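Local coordinates for pumilio homology domain family member 4 (Saccharomyces cerevisiae, PDB 3BWT), which binds single-stranded mRNA through its Pumilio homology domain, the part of the longer protein present here, and is linked to the regulation of gene expression, at residues Q65-E69 / R98-L103; T80-S84 / E111-V116; Y222-H226 / T255-S259; N285-Q289 / H323-I327. All coordinates share one frame; numbering follows the deposited sequence.

Interaction 1. Residues Q65-E69 / R98-L103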
loop_
_atom_site.group_PDB
_atom_site.type_symbol
_atom_site.label_atom_id
_atom_site.label_comp_id
_atom_site.label_asym_id
_atom_site.label_seq_id
_atom_site.Cartn_x
_atom_site.Cartn_y
_atom_site.Cartn_z
ATOM N N GLN A 65 -19.411 -13.331 4.229
ATOM C CA GLN A 65 -18.084 -13.777 3.812
ATOM C C GLN A 65 -18.041 -15.291 3.733
ATOM O O GLN A 65 -17.494 -15.860 2.788
ATOM C CB GLN A 65 -17.021 -13.313 4.800
ATOM C CG GLN A 65 -16.737 -11.834 4.750
ATOM C CD GLN A 65 -15.481 -11.472 5.489
ATOM O OE1 GLN A 65 -14.391 -11.913 5.133
ATOM N NE2 GLN A 65 -15.618 -10.658 6.522
ATOM N N LYS A 66 -18.609 -15.937 4.745
ATOM C CA LYS A 66 -18.628 -17.381 4.800
ATOM C C LYS A 66 -19.567 -17.891 3.708
ATOM O O LYS A 66 -19.246 -18.837 2.984
ATOM C CB LYS A 66 -19.074 -17.842 6.184
ATOM C CG LYS A 66 -18.988 -19.342 6.415
ATOM C CD LYS A 66 -17.574 -19.869 6.212
ATOM C CE LYS A 66 -17.556 -21.394 6.170
ATOM N NZ LYS A 66 -16.438 -21.908 5.329
ATOM N N LEU A 67 -20.712 -17.231 3.579
ATOM C CA LEU A 67 -21.713 -17.574 2.573
ATOM C C LEU A 67 -21.127 -17.503 1.179
ATOM O O LEU A 67 -21.362 -18.380 0.357
ATOM C CB LEU A 67 -22.918 -16.635 2.667
ATOM C CG LEU A 67 -24.123 -17.046 1.825
ATOM C CD1 LEU A 67 -24.713 -18.339 2.339
ATOM C CD2 LEU A 67 -25.169 -15.959 1.809
ATOM N N LEU A 68 -20.359 -16.450 0.919
ATOM C CA LEU A 68 -19.727 -16.274 -0.384
ATOM C C LEU A 68 -18.814 -17.452 -0.781
ATOM O O LEU A 68 -18.791 -17.863 -1.941
ATOM C CB LEU A 68 -18.976 -14.943 -0.442
ATOM C CG LEU A 68 -19.861 -13.692 -0.513
ATOM C CD1 LEU A 68 -19.123 -12.448 -0.010
ATOM C CD2 LEU A 68 -20.389 -13.475 -1.915
ATOM N N GLU A 69 -18.072 -18.001 0.171
ATOM C CA GLU A 69 -17.203 -19.130 -0.141
ATOM C C GLU A 69 -18.013 -20.359 -0.519
ATOM O O GLU A 69 -17.640 -21.105 -1.416
ATOM C CB GLU A 69 -16.304 -19.480 1.044
ATOM C CG GLU A 69 -15.190 -18.489 1.315
ATOM C CD GLU A 69 -14.614 -18.639 2.716
ATOM O OE1 GLU A 69 -14.582 -19.779 3.238
ATOM O OE2 GLU A 69 -14.207 -17.616 3.303
ATOM N N ARG A 98 -14.783 -5.439 4.282
ATOM C CA ARG A 98 -14.232 -6.781 4.439
ATOM C C ARG A 98 -15.074 -7.814 3.688
ATOM O O ARG A 98 -14.544 -8.739 3.061
ATOM C CB ARG A 98 -14.028 -7.147 5.919
ATOM C CG ARG A 98 -12.645 -6.723 6.432
ATOM C CD ARG A 98 -12.332 -7.243 7.824
ATOM N NE ARG A 98 -12.781 -6.337 8.881
ATOM C CZ ARG A 98 -13.974 -6.406 9.468
ATOM N NH1 ARG A 98 -14.841 -7.340 9.091
ATOM N NH2 ARG A 98 -14.304 -5.542 10.429
ATOM N N ALA A 99 -16.388 -7.632 3.725
ATOM C CA ALA A 99 -17.280 -8.514 3.000
ATOM C C ALA A 99 -17.052 -8.374 1.497
ATOM O O ALA A 99 -17.115 -9.348 0.760
ATOM C CB ALA A 99 -18.709 -8.199 3.348
ATOM N N LEU A 100 -16.788 -7.154 1.046
ATOM C CA LEU A 100 -16.678 -6.884 -0.384
ATOM C C LEU A 100 -15.324 -7.323 -0.929
ATOM O O LEU A 100 -15.195 -7.634 -2.113
ATOM C CB LEU A 100 -16.917 -5.404 -0.664
ATOM C CG LEU A 100 -16.785 -4.876 -2.093
ATOM C CD1 LEU A 100 -17.516 -5.752 -3.065
ATOM C CD2 LEU A 100 -17.329 -3.472 -2.142
ATOM N N GLN A 101 -14.314 -7.346 -0.065
ATOM C CA GLN A 101 -13.023 -7.898 -0.438
ATOM C C GLN A 101 -13.145 -9.406 -0.641
ATOM O O GLN A 101 -12.588 -9.961 -1.585
ATOM C CB GLN A 101 -11.977 -7.591 0.627
ATOM C CG GLN A 101 -11.655 -6.118 0.758
ATOM C CD GLN A 101 -10.626 -5.829 1.841
ATOM O OE1 GLN A 101 -9.545 -6.402 1.843
ATOM N NE2 GLN A 101 -10.958 -4.927 2.756
ATOM N N LYS A 102 -13.887 -10.065 0.240
ATOM C CA LYS A 102 -14.123 -11.499 0.103
ATOM C C LYS A 102 -14.872 -11.836 -1.184
ATOM O O LYS A 102 -14.535 -12.798 -1.881
ATOM C CB LYS A 102 -14.896 -12.045 1.295
ATOM C CG LYS A 102 -14.719 -13.542 1.474
ATOM C CD LYS A 102 -13.306 -13.823 1.911
ATOM C CE LYS A 102 -13.063 -15.289 2.150
ATOM N NZ LYS A 102 -11.661 -15.477 2.618
ATOM N N LEU A 103 -15.894 -11.047 -1.487
ATOM C CA LEU A 103 -16.634 -11.213 -2.728
ATOM C C LEU A 103 -15.679 -11.222 -3.914
ATOM O O LEU A 103 -15.716 -12.120 -4.750
ATOM C CB LEU A 103 -17.663 -10.100 -2.880
ATOM C CG LEU A 103 -18.678 -10.185 -4.022
ATOM C CD1 LEU A 103 -19.992 -9.542 -3.606
ATOM C CD2 LEU A 103 -18.142 -9.525 -5.281
#
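Gln65 and Lys102 together supply nearly half of the surface buried between the two segments, with Leu68 next. The segment axes run almost parallel, 9° apart, and approach to 9.2 Å, near enough for Gln65 to lie against the backbone of the other helix. Its CG sits 3.8 Å from Ala99 CA, and the extended chain carries the amide along Arg98, where NE2 comes 3.9 Å from Arg98 CB. That NE2 is already spent on a hydrogen bond to Asn61 one turn earlier, which holds the amide to its own helix. Lys102 crosses Gln65 at about a right angle. Its chain, with CG anti to the backbone N (chi1 -158°), bends at chi2, laying CG 3.8 Å from Gln65 O before turning toward Glu69. Lys102 NZ lies 3.4 Å from Glu69 OE2, a salt bridge made uncertain by the doubtful place of that oxygen; Lys66, which also pairs with Asp33, joins Glu69 from the other side in the network. Leu68 works on the buried flank, its CD1 4.0 Å from Leu103 CB and 3.8 Å from Ala99 O. The chemistry is therefore graded: leucine packing inside, aliphatic stems of polar residues in the middle, and ion pairs outermost, where solvent would probably weaken them. Methyl and methylene contacts carry most of the join between Pumilio repeats 2 and 3.

Interaction 2. Residues T80-S84 / E111-V116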
loop_
_atom_site.group_PDB
_atom_site.type_symbol
_atom_site.label_atom_id
_atom_site.label_comp_id
_atom_site.label_asym_id
_atom_site.label_seq_id
_atom_site.Cartn_x
_atom_site.Cartn_y
_atom_site.Cartn_z
ATOM N N THR A 80 -23.843 -10.735 -6.002
ATOM C CA THR A 80 -23.074 -9.657 -6.618
ATOM C C THR A 80 -24.017 -8.646 -7.257
ATOM O O THR A 80 -23.827 -7.442 -7.113
ATOM C CB THR A 80 -22.066 -10.155 -7.709
ATOM O OG1 THR A 80 -21.206 -11.175 -7.182
ATOM C CG2 THR A 80 -21.213 -8.997 -8.216
ATOM N N LYS A 81 -25.034 -9.131 -7.964
ATOM C CA LYS A 81 -25.945 -8.219 -8.663
ATOM C C LYS A 81 -26.747 -7.336 -7.712
ATOM O O LYS A 81 -26.978 -6.165 -7.996
ATOM C CB LYS A 81 -26.876 -8.970 -9.620
ATOM C CG LYS A 81 -26.176 -9.490 -10.881
ATOM C CD LYS A 81 -27.141 -10.241 -11.811
ATOM C CE LYS A 81 -26.440 -10.711 -13.088
ATOM N NZ LYS A 81 -27.396 -11.314 -14.066
ATOM N N ILE A 82 -27.151 -7.899 -6.582
ATOM C CA ILE A 82 -27.958 -7.181 -5.613
ATOM C C ILE A 82 -27.133 -6.128 -4.892
ATOM O O ILE A 82 -27.598 -5.003 -4.655
ATOM C CB ILE A 82 -28.565 -8.156 -4.569
ATOM C CG1 ILE A 82 -29.699 -8.980 -5.198
ATOM C CG2 ILE A 82 -29.049 -7.408 -3.330
ATOM C CD1 ILE A 82 -30.328 -9.994 -4.257
ATOM N N SER A 83 -25.899 -6.489 -4.549
ATOM C CA SER A 83 -25.051 -5.582 -3.784
ATOM C C SER A 83 -24.365 -4.524 -4.642
ATOM O O SER A 83 -24.069 -3.438 -4.150
ATOM C CB SER A 83 -24.025 -6.357 -2.955
ATOM O OG SER A 83 -23.249 -7.208 -3.768
ATOM N N SER A 84 -24.151 -4.824 -5.922
ATOM C CA SER A 84 -23.312 -3.983 -6.787
ATOM C C SER A 84 -23.680 -2.497 -6.844
ATOM O O SER A 84 -22.796 -1.654 -6.912
ATOM C CB SER A 84 -23.205 -4.559 -8.201
ATOM O OG SER A 84 -24.473 -4.631 -8.830
ATOM N N GLU A 111 -18.082 -12.432 -16.131
ATOM C CA GLU A 111 -19.296 -11.644 -15.998
ATOM C C GLU A 111 -19.323 -11.000 -14.614
ATOM O O GLU A 111 -19.757 -9.857 -14.446
ATOM C CB GLU A 111 -20.519 -12.539 -16.198
ATOM C CG GLU A 111 -21.706 -12.194 -15.313
ATOM C CD GLU A 111 -22.879 -13.131 -15.537
ATOM O OE1 GLU A 111 -22.633 -14.342 -15.777
ATOM O OE2 GLU A 111 -24.040 -12.652 -15.477
ATOM N N GLU A 112 -18.856 -11.760 -13.628
ATOM C CA GLU A 112 -18.752 -11.300 -12.255
ATOM C C GLU A 112 -17.759 -10.159 -12.142
ATOM O O GLU A 112 -17.947 -9.247 -11.336
ATOM C CB GLU A 112 -18.280 -12.439 -11.357
ATOM C CG GLU A 112 -19.380 -13.307 -10.796
ATOM C CD GLU A 112 -18.828 -14.531 -10.088
ATOM O OE1 GLU A 112 -18.176 -15.372 -10.748
ATOM O OE2 GLU A 112 -19.050 -14.650 -8.870
ATOM N N ALA A 113 -16.688 -10.230 -12.929
ATOM C CA ALA A 113 -15.640 -9.217 -12.877
ATOM C C ALA A 113 -16.106 -7.954 -13.563
ATOM O O ALA A 113 -15.804 -6.845 -13.118
ATOM C CB ALA A 113 -14.365 -9.722 -13.512
ATOM N N GLN A 114 -16.848 -8.117 -14.650
ATOM C CA GLN A 114 -17.375 -6.962 -15.356
ATOM C C GLN A 114 -18.379 -6.206 -14.500
ATOM O O GLN A 114 -18.376 -4.980 -14.482
ATOM C CB GLN A 114 -17.978 -7.358 -16.702
ATOM C CG GLN A 114 -16.937 -7.450 -17.799
ATOM C CD GLN A 114 -15.905 -6.338 -17.695
ATOM O OE1 GLN A 114 -14.702 -6.602 -17.628
ATOM N NE2 GLN A 114 -16.372 -5.088 -17.667
ATOM N N ILE A 115 -19.220 -6.934 -13.775
ATOM C CA ILE A 115 -20.149 -6.306 -12.839
ATOM C C ILE A 115 -19.414 -5.531 -11.738
ATOM O O ILE A 115 -19.862 -4.464 -11.310
ATOM C CB ILE A 115 -21.116 -7.337 -12.206
ATOM C CG1 ILE A 115 -22.133 -7.824 -13.242
ATOM C CG2 ILE A 115 -21.830 -6.744 -10.999
ATOM C CD1 ILE A 115 -23.028 -8.951 -12.751
ATOM N N VAL A 116 -18.283 -6.064 -11.286
ATOM C CA VAL A 116 -17.524 -5.389 -10.251
ATOM C C VAL A 116 -16.833 -4.140 -10.790
ATOM O O VAL A 116 -16.984 -3.068 -10.218
ATOM C CB VAL A 116 -16.531 -6.330 -9.541
ATOM C CG1 VAL A 116 -15.513 -5.534 -8.745
ATOM C CG2 VAL A 116 -17.282 -7.291 -8.626
#
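Thr80 and Ile115 face each other methyl to methyl because each places CG2 anti to its own backbone N. In Thr80, chi1 of -54° turns OG1 back to its own helix, where it bonds to Arg76 O, and leaves CG2 to meet Ile115 CG2 at 3.6 Å. The same Ile115 branch reaches Ser84 CB at 3.8 Å. The other branch, through CG1, turns off toward Lys81 and puts CD1 3.7 Å from Lys81 CG, so one isoleucine spans three residues of the neighbouring segment. It takes the largest share of the buried surface. Lys81 is stretched out along its whole length and crosses Ile115 at about a right angle; CE passes 3.9 Å from Ile115 CD1, and NZ ends 3.9 Å from Glu111 OE2, a long, and so weak, salt bridge between two exposed side chains. Ser84 OG is held at home by Lys81 O, 3.1 Å away and above the carbonyl plane, which presents its CB to the isoleucine. Glu112 only skirts the contact, its carboxylate being taken by Arg76 of helix 73-83 and by Thr109. The pairing joins helices 73-83 and 110-120, which probably lie on the outer, convex side of the Pumilio array. Helix 96-106 closes the inner side, helix 51-55 packs against Ser83, and helix 146-158 meets Ala113 on the far side of helix 110-120.

Interaction 3. Residues Y222-H226 / T255-S259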
loop_
_atom_site.group_PDB
_atom_site.type_symbol
_atom_site.label_atom_id
_atom_site.label_comp_id
_atom_site.label_asym_id
_atom_site.label_seq_id
_atom_site.Cartn_x
_atom_site.Cartn_y
_atom_site.Cartn_z
ATOM N N TYR A 222 16.898 -1.845 -13.858
ATOM C CA TYR A 222 16.779 -0.445 -13.459
ATOM C C TYR A 222 16.422 0.508 -14.593
ATOM O O TYR A 222 17.128 0.597 -15.596
ATOM C CB TYR A 222 18.053 0.006 -12.749
ATOM C CG TYR A 222 18.354 -0.835 -11.537
ATOM C CD1 TYR A 222 19.025 -2.047 -11.655
ATOM C CD2 TYR A 222 17.948 -0.435 -10.277
ATOM C CE1 TYR A 222 19.293 -2.828 -10.539
ATOM C CE2 TYR A 222 18.206 -1.206 -9.164
ATOM C CZ TYR A 222 18.879 -2.397 -9.297
ATOM O OH TYR A 222 19.132 -3.159 -8.180
ATOM N N ASP A 223 15.317 1.223 -14.415
ATOM C CA ASP A 223 14.851 2.188 -15.399
ATOM C C ASP A 223 14.512 3.505 -14.702
ATOM O O ASP A 223 15.234 4.493 -14.851
ATOM C CB ASP A 223 13.640 1.637 -16.169
ATOM C CG ASP A 223 13.019 2.661 -17.113
ATOM O OD1 ASP A 223 13.466 3.828 -17.114
ATOM O OD2 ASP A 223 12.075 2.303 -17.855
ATOM N N TYR A 224 13.417 3.522 -13.939
ATOM C CA TYR A 224 12.962 4.753 -13.298
ATOM C C TYR A 224 13.866 5.141 -12.133
ATOM O O TYR A 224 13.983 6.318 -11.791
ATOM C CB TYR A 224 11.494 4.651 -12.873
ATOM C CG TYR A 224 10.549 4.561 -14.052
ATOM C CD1 TYR A 224 10.176 5.700 -14.759
ATOM C CD2 TYR A 224 10.053 3.327 -14.481
ATOM C CE1 TYR A 224 9.327 5.616 -15.852
ATOM C CE2 TYR A 224 9.205 3.233 -15.564
ATOM C CZ TYR A 224 8.844 4.379 -16.249
ATOM O OH TYR A 224 8.002 4.282 -17.335
ATOM N N THR A 225 14.522 4.151 -11.539
ATOM C CA THR A 225 15.491 4.432 -10.504
ATOM C C THR A 225 16.497 5.446 -11.037
ATOM O O THR A 225 16.760 6.468 -10.414
ATOM C CB THR A 225 16.216 3.147 -10.069
ATOM O OG1 THR A 225 15.284 2.269 -9.422
ATOM C CG2 THR A 225 17.347 3.465 -9.112
ATOM N N HIS A 226 17.055 5.166 -12.208
ATOM C CA HIS A 226 18.061 6.046 -12.785
ATOM C C HIS A 226 17.482 7.416 -13.105
ATOM O O HIS A 226 18.135 8.438 -12.898
ATOM C CB HIS A 226 18.699 5.420 -14.030
ATOM C CG HIS A 226 19.591 4.255 -13.731
ATOM N ND1 HIS A 226 19.359 2.991 -14.232
ATOM C CD2 HIS A 226 20.713 4.161 -12.976
ATOM C CE1 HIS A 226 20.303 2.170 -13.804
ATOM N NE2 HIS A 226 21.135 2.854 -13.038
ATOM N N THR A 255 20.509 1.783 -2.147
ATOM C CA THR A 255 20.364 1.014 -3.374
ATOM C C THR A 255 21.714 0.883 -4.080
ATOM O O THR A 255 22.153 1.801 -4.777
ATOM C CB THR A 255 19.340 1.651 -4.306
ATOM O OG1 THR A 255 18.105 1.800 -3.596
ATOM C CG2 THR A 255 19.120 0.784 -5.553
ATOM N N ALA A 256 22.353 -0.272 -3.903
ATOM C CA ALA A 256 23.761 -0.448 -4.269
ATOM C C ALA A 256 24.203 0.221 -5.573
ATOM O O ALA A 256 25.229 0.901 -5.586
ATOM C CB ALA A 256 24.139 -1.918 -4.269
ATOM N N ILE A 257 23.440 0.047 -6.653
ATOM C CA ILE A 257 23.875 0.563 -7.955
ATOM C C ILE A 257 23.778 2.067 -8.108
ATOM O O ILE A 257 24.240 2.607 -9.112
ATOM C CB ILE A 257 23.110 -0.038 -9.153
ATOM C CG1 ILE A 257 21.691 0.526 -9.200
ATOM C CG2 ILE A 257 23.155 -1.564 -9.131
ATOM C CD1 ILE A 257 21.161 0.749 -10.610
ATOM N N VAL A 258 23.159 2.749 -7.149
ATOM C CA VAL A 258 23.096 4.207 -7.217
ATOM C C VAL A 258 23.694 4.857 -5.983
ATOM O O VAL A 258 23.778 6.079 -5.905
ATOM C CB VAL A 258 21.671 4.727 -7.452
ATOM C CG1 VAL A 258 21.283 4.550 -8.899
ATOM C CG2 VAL A 258 20.677 4.033 -6.527
ATOM N N SER A 259 24.123 4.036 -5.028
ATOM C CA SER A 259 24.760 4.531 -3.807
ATOM C C SER A 259 25.803 5.601 -4.120
ATOM O O SER A 259 25.713 6.739 -3.655
ATOM C CB SER A 259 25.447 3.388 -3.048
ATOM O OG SER A 259 24.571 2.295 -2.813
#
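Tyr222, just ahead of helix 224-232, receives Ile257 on one face of its ring. Ile257 CD1 stands 3.5 Å from the centroid of the Tyr222 ring and 18° off the normal, a CH-pi contact, displaced toward the CG and CD2 rim. CG1 follows behind it, 3.9 Å from Tyr222 CE2, so the last carbon-carbon bond of the isoleucine runs across the face instead of standing on it. The ring is put there by chi1 of -58°, which sets CG beside the backbone N; farther along, CE2 reaches Thr255 CG2 at 4.2 Å. The turn after Tyr222 is secured from helix 205-219, since Glu216 accepts the backbone N-H groups of Asp223 and Tyr224. Thr225 comes next and contributes a methyl: CG2 lies 4.1 Å from Val258 CG1, while OG1 is bound by the same Glu216. CB of this threonine also sits at the edge of the Tyr222 ring, in its plane. His226 closes the segment at the exposed side. Its side chain crosses that of Ile257 at about a right angle, with CE1 3.6 Å from Ile257 CD1, and CD2 lies 4.1 Å from Val258 CG1. Ile257 CD1 is thus caught between tyrosine and histidine, and Val258 CG1 touches both the threonine and the histidine. The arrangement joins segment 222-226, in Pumilio repeat 6, to segment 255-259, in Pumilio repeat 7, in the stacking of units along the curved helical solenoid of this family.

Interaction 4. Residues N285-Q289 / H323-I327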
loop_
_atom_site.group_PDB
_atom_site.type_symbol
_atom_site.label_atom_id
_atom_site.label_comp_id
_atom_site.label_asym_id
_atom_site.label_seq_id
_atom_site.Cartn_x
_atom_site.Cartn_y
_atom_site.Cartn_z
ATOM N N ASN A 285 21.672 14.233 9.668
ATOM C CA ASN A 285 22.556 13.439 10.505
ATOM C C ASN A 285 22.470 11.961 10.145
ATOM O O ASN A 285 23.481 11.340 9.826
ATOM C CB ASN A 285 22.228 13.633 11.981
ATOM C CG ASN A 285 23.307 13.074 12.893
ATOM O OD1 ASN A 285 24.192 13.806 13.350
ATOM N ND2 ASN A 285 23.249 11.773 13.154
ATOM N N TYR A 286 21.261 11.406 10.195
ATOM C CA TYR A 286 21.026 9.997 9.855
ATOM C C TYR A 286 21.470 9.651 8.446
ATOM O O TYR A 286 21.986 8.567 8.206
ATOM C CB TYR A 286 19.546 9.641 9.981
ATOM C CG TYR A 286 19.010 9.777 11.368
ATOM C CD1 TYR A 286 19.204 8.775 12.304
ATOM C CD2 TYR A 286 18.300 10.912 11.747
ATOM C CE1 TYR A 286 18.714 8.895 13.590
ATOM C CE2 TYR A 286 17.800 11.041 13.032
ATOM C CZ TYR A 286 18.015 10.031 13.952
ATOM O OH TYR A 286 17.528 10.157 15.235
ATOM N N VAL A 287 21.213 10.568 7.521
ATOM C CA VAL A 287 21.645 10.439 6.142
ATOM C C VAL A 287 23.164 10.409 6.069
ATOM O O VAL A 287 23.756 9.633 5.318
ATOM C CB VAL A 287 21.138 11.622 5.319
ATOM C CG1 VAL A 287 21.675 11.562 3.888
ATOM C CG2 VAL A 287 19.619 11.652 5.341
ATOM N N LEU A 288 23.790 11.267 6.861
ATOM C CA LEU A 288 25.238 11.305 6.949
ATOM C C LEU A 288 25.755 9.971 7.457
ATOM O O LEU A 288 26.762 9.461 6.969
ATOM C CB LEU A 288 25.691 12.423 7.892
ATOM C CG LEU A 288 27.212 12.563 7.974
ATOM C CD1 LEU A 288 27.804 12.487 6.571
ATOM C CD2 LEU A 288 27.624 13.849 8.682
ATOM N N GLN A 289 25.062 9.419 8.448
ATOM C CA GLN A 289 25.475 8.162 9.047
ATOM C C GLN A 289 25.281 7.027 8.062
ATOM O O GLN A 289 26.050 6.072 8.037
ATOM C CB GLN A 289 24.690 7.881 10.320
ATOM C CG GLN A 289 25.134 6.616 11.023
ATOM C CD GLN A 289 24.391 6.384 12.317
ATOM O OE1 GLN A 289 23.518 7.167 12.691
ATOM N NE2 GLN A 289 24.724 5.297 13.008
ATOM N N HIS A 323 23.553 12.809 18.779
ATOM C CA HIS A 323 23.761 12.788 17.330
ATOM C C HIS A 323 25.242 12.865 16.955
ATOM O O HIS A 323 25.690 12.211 16.006
ATOM C CB HIS A 323 22.926 13.866 16.616
ATOM C CG HIS A 323 23.284 15.271 16.983
ATOM N ND1 HIS A 323 23.115 15.778 18.254
ATOM C CD2 HIS A 323 23.780 16.287 16.236
ATOM C CE1 HIS A 323 23.513 17.039 18.279
ATOM N NE2 HIS A 323 23.920 17.373 17.067
ATOM N N GLY A 324 26.001 13.650 17.713
ATOM C CA GLY A 324 27.442 13.676 17.552
ATOM C C GLY A 324 28.029 12.295 17.784
ATOM O O GLY A 324 28.799 11.792 16.958
ATOM N N LYS A 325 27.657 11.672 18.904
ATOM C CA LYS A 325 28.160 10.340 19.243
ATOM C C LYS A 325 27.803 9.289 18.187
ATOM O O LYS A 325 28.467 8.264 18.078
ATOM C CB LYS A 325 27.639 9.883 20.610
ATOM C CG LYS A 325 28.310 10.513 21.820
ATOM C CD LYS A 325 27.674 9.977 23.091
ATOM C CE LYS A 325 27.793 10.956 24.255
ATOM N NZ LYS A 325 26.662 10.797 25.225
ATOM N N ARG A 326 26.746 9.541 17.424
ATOM C CA ARG A 326 26.295 8.592 16.421
ATOM C C ARG A 326 27.299 8.519 15.280
ATOM O O ARG A 326 27.701 7.433 14.851
ATOM C CB ARG A 326 24.935 9.018 15.879
ATOM C CG ARG A 326 24.042 7.860 15.488
ATOM C CD ARG A 326 23.039 8.254 14.412
ATOM N NE ARG A 326 22.330 9.490 14.714
ATOM C CZ ARG A 326 21.536 9.661 15.764
ATOM N NH1 ARG A 326 21.360 8.672 16.630
ATOM N NH2 ARG A 326 20.932 10.828 15.956
ATOM N N ILE A 327 27.697 9.689 14.790
ATOM C CA ILE A 327 28.637 9.792 13.685
ATOM C C ILE A 327 30.034 9.352 14.098
ATOM O O ILE A 327 30.772 8.766 13.308
ATOM C CB ILE A 327 28.704 11.226 13.150
ATOM C CG1 ILE A 327 27.308 11.700 12.727
ATOM C CG2 ILE A 327 29.677 11.309 11.994
ATOM C CD1 ILE A 327 26.683 10.872 11.625
#
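Asn285 O accepts the backbone N-H of Gln289 at 2.8 Å and has Ile327 CD1 of the other helix against it at 3.7 Å. Farther out, the guanidinium of Arg326 lies flat on the Tyr286 ring, their centres 4.3 Å apart and their planes 16° from parallel, a cation-pi stack. Arg326 CZ stands 3.6 Å from Tyr286 CE1, and NH2 lies near Tyr286 CZ, so the overlap falls on the CE1-CZ side of the ring. The arginine chain bends at chi3 (-49°), and this turn carries the flat group over the tyrosine. At the edge of the guanidinium lies the Asn285 amide, turned almost perpendicular to it at 88°; its CG also packs 3.8 Å from His323 CB. Gln289 runs across the arginine stem, though its modelled amide is too crowded to be read closely. Beneath this polar layer Ile327 packs between the helices: CD1 lies 3.8 Å from Gln289 CB and 4.1 Å from Leu288 CG. The segment axes run nearly parallel, 10.0 Å apart, so the short helix 322-328 continues the helical row past Pumilio repeat 8. Leu279 of helix 256-279 touches Asn285, Leu288 and Ile327, while helix 245-253 covers Val287 and brings Glu250 against Tyr286.

Interactions 1 and 2 are two layers of one junction, with centres about 13 Å apart: helices 60-70 and 73-83 follow each other in the chain, as do 96-106 and 110-120, and the two contacts alternate in sequence. Leu103 joins them, its CD2 lying 4.0 Å from Thr80 OG1 and 4.1 Å from Val116 CG2. Interactions 3 and 4 belong to the other arm, their centres about 24 Å apart and linked by consecutive helices 256-279 and 284-298. Between arms, centres are about 41 Å (1 and 3) to 55 Å (2 and 4) apart. Interactions 1 and 4 pair helices that, as in other Pumilio proteins, probably line the RNA-binding concave face.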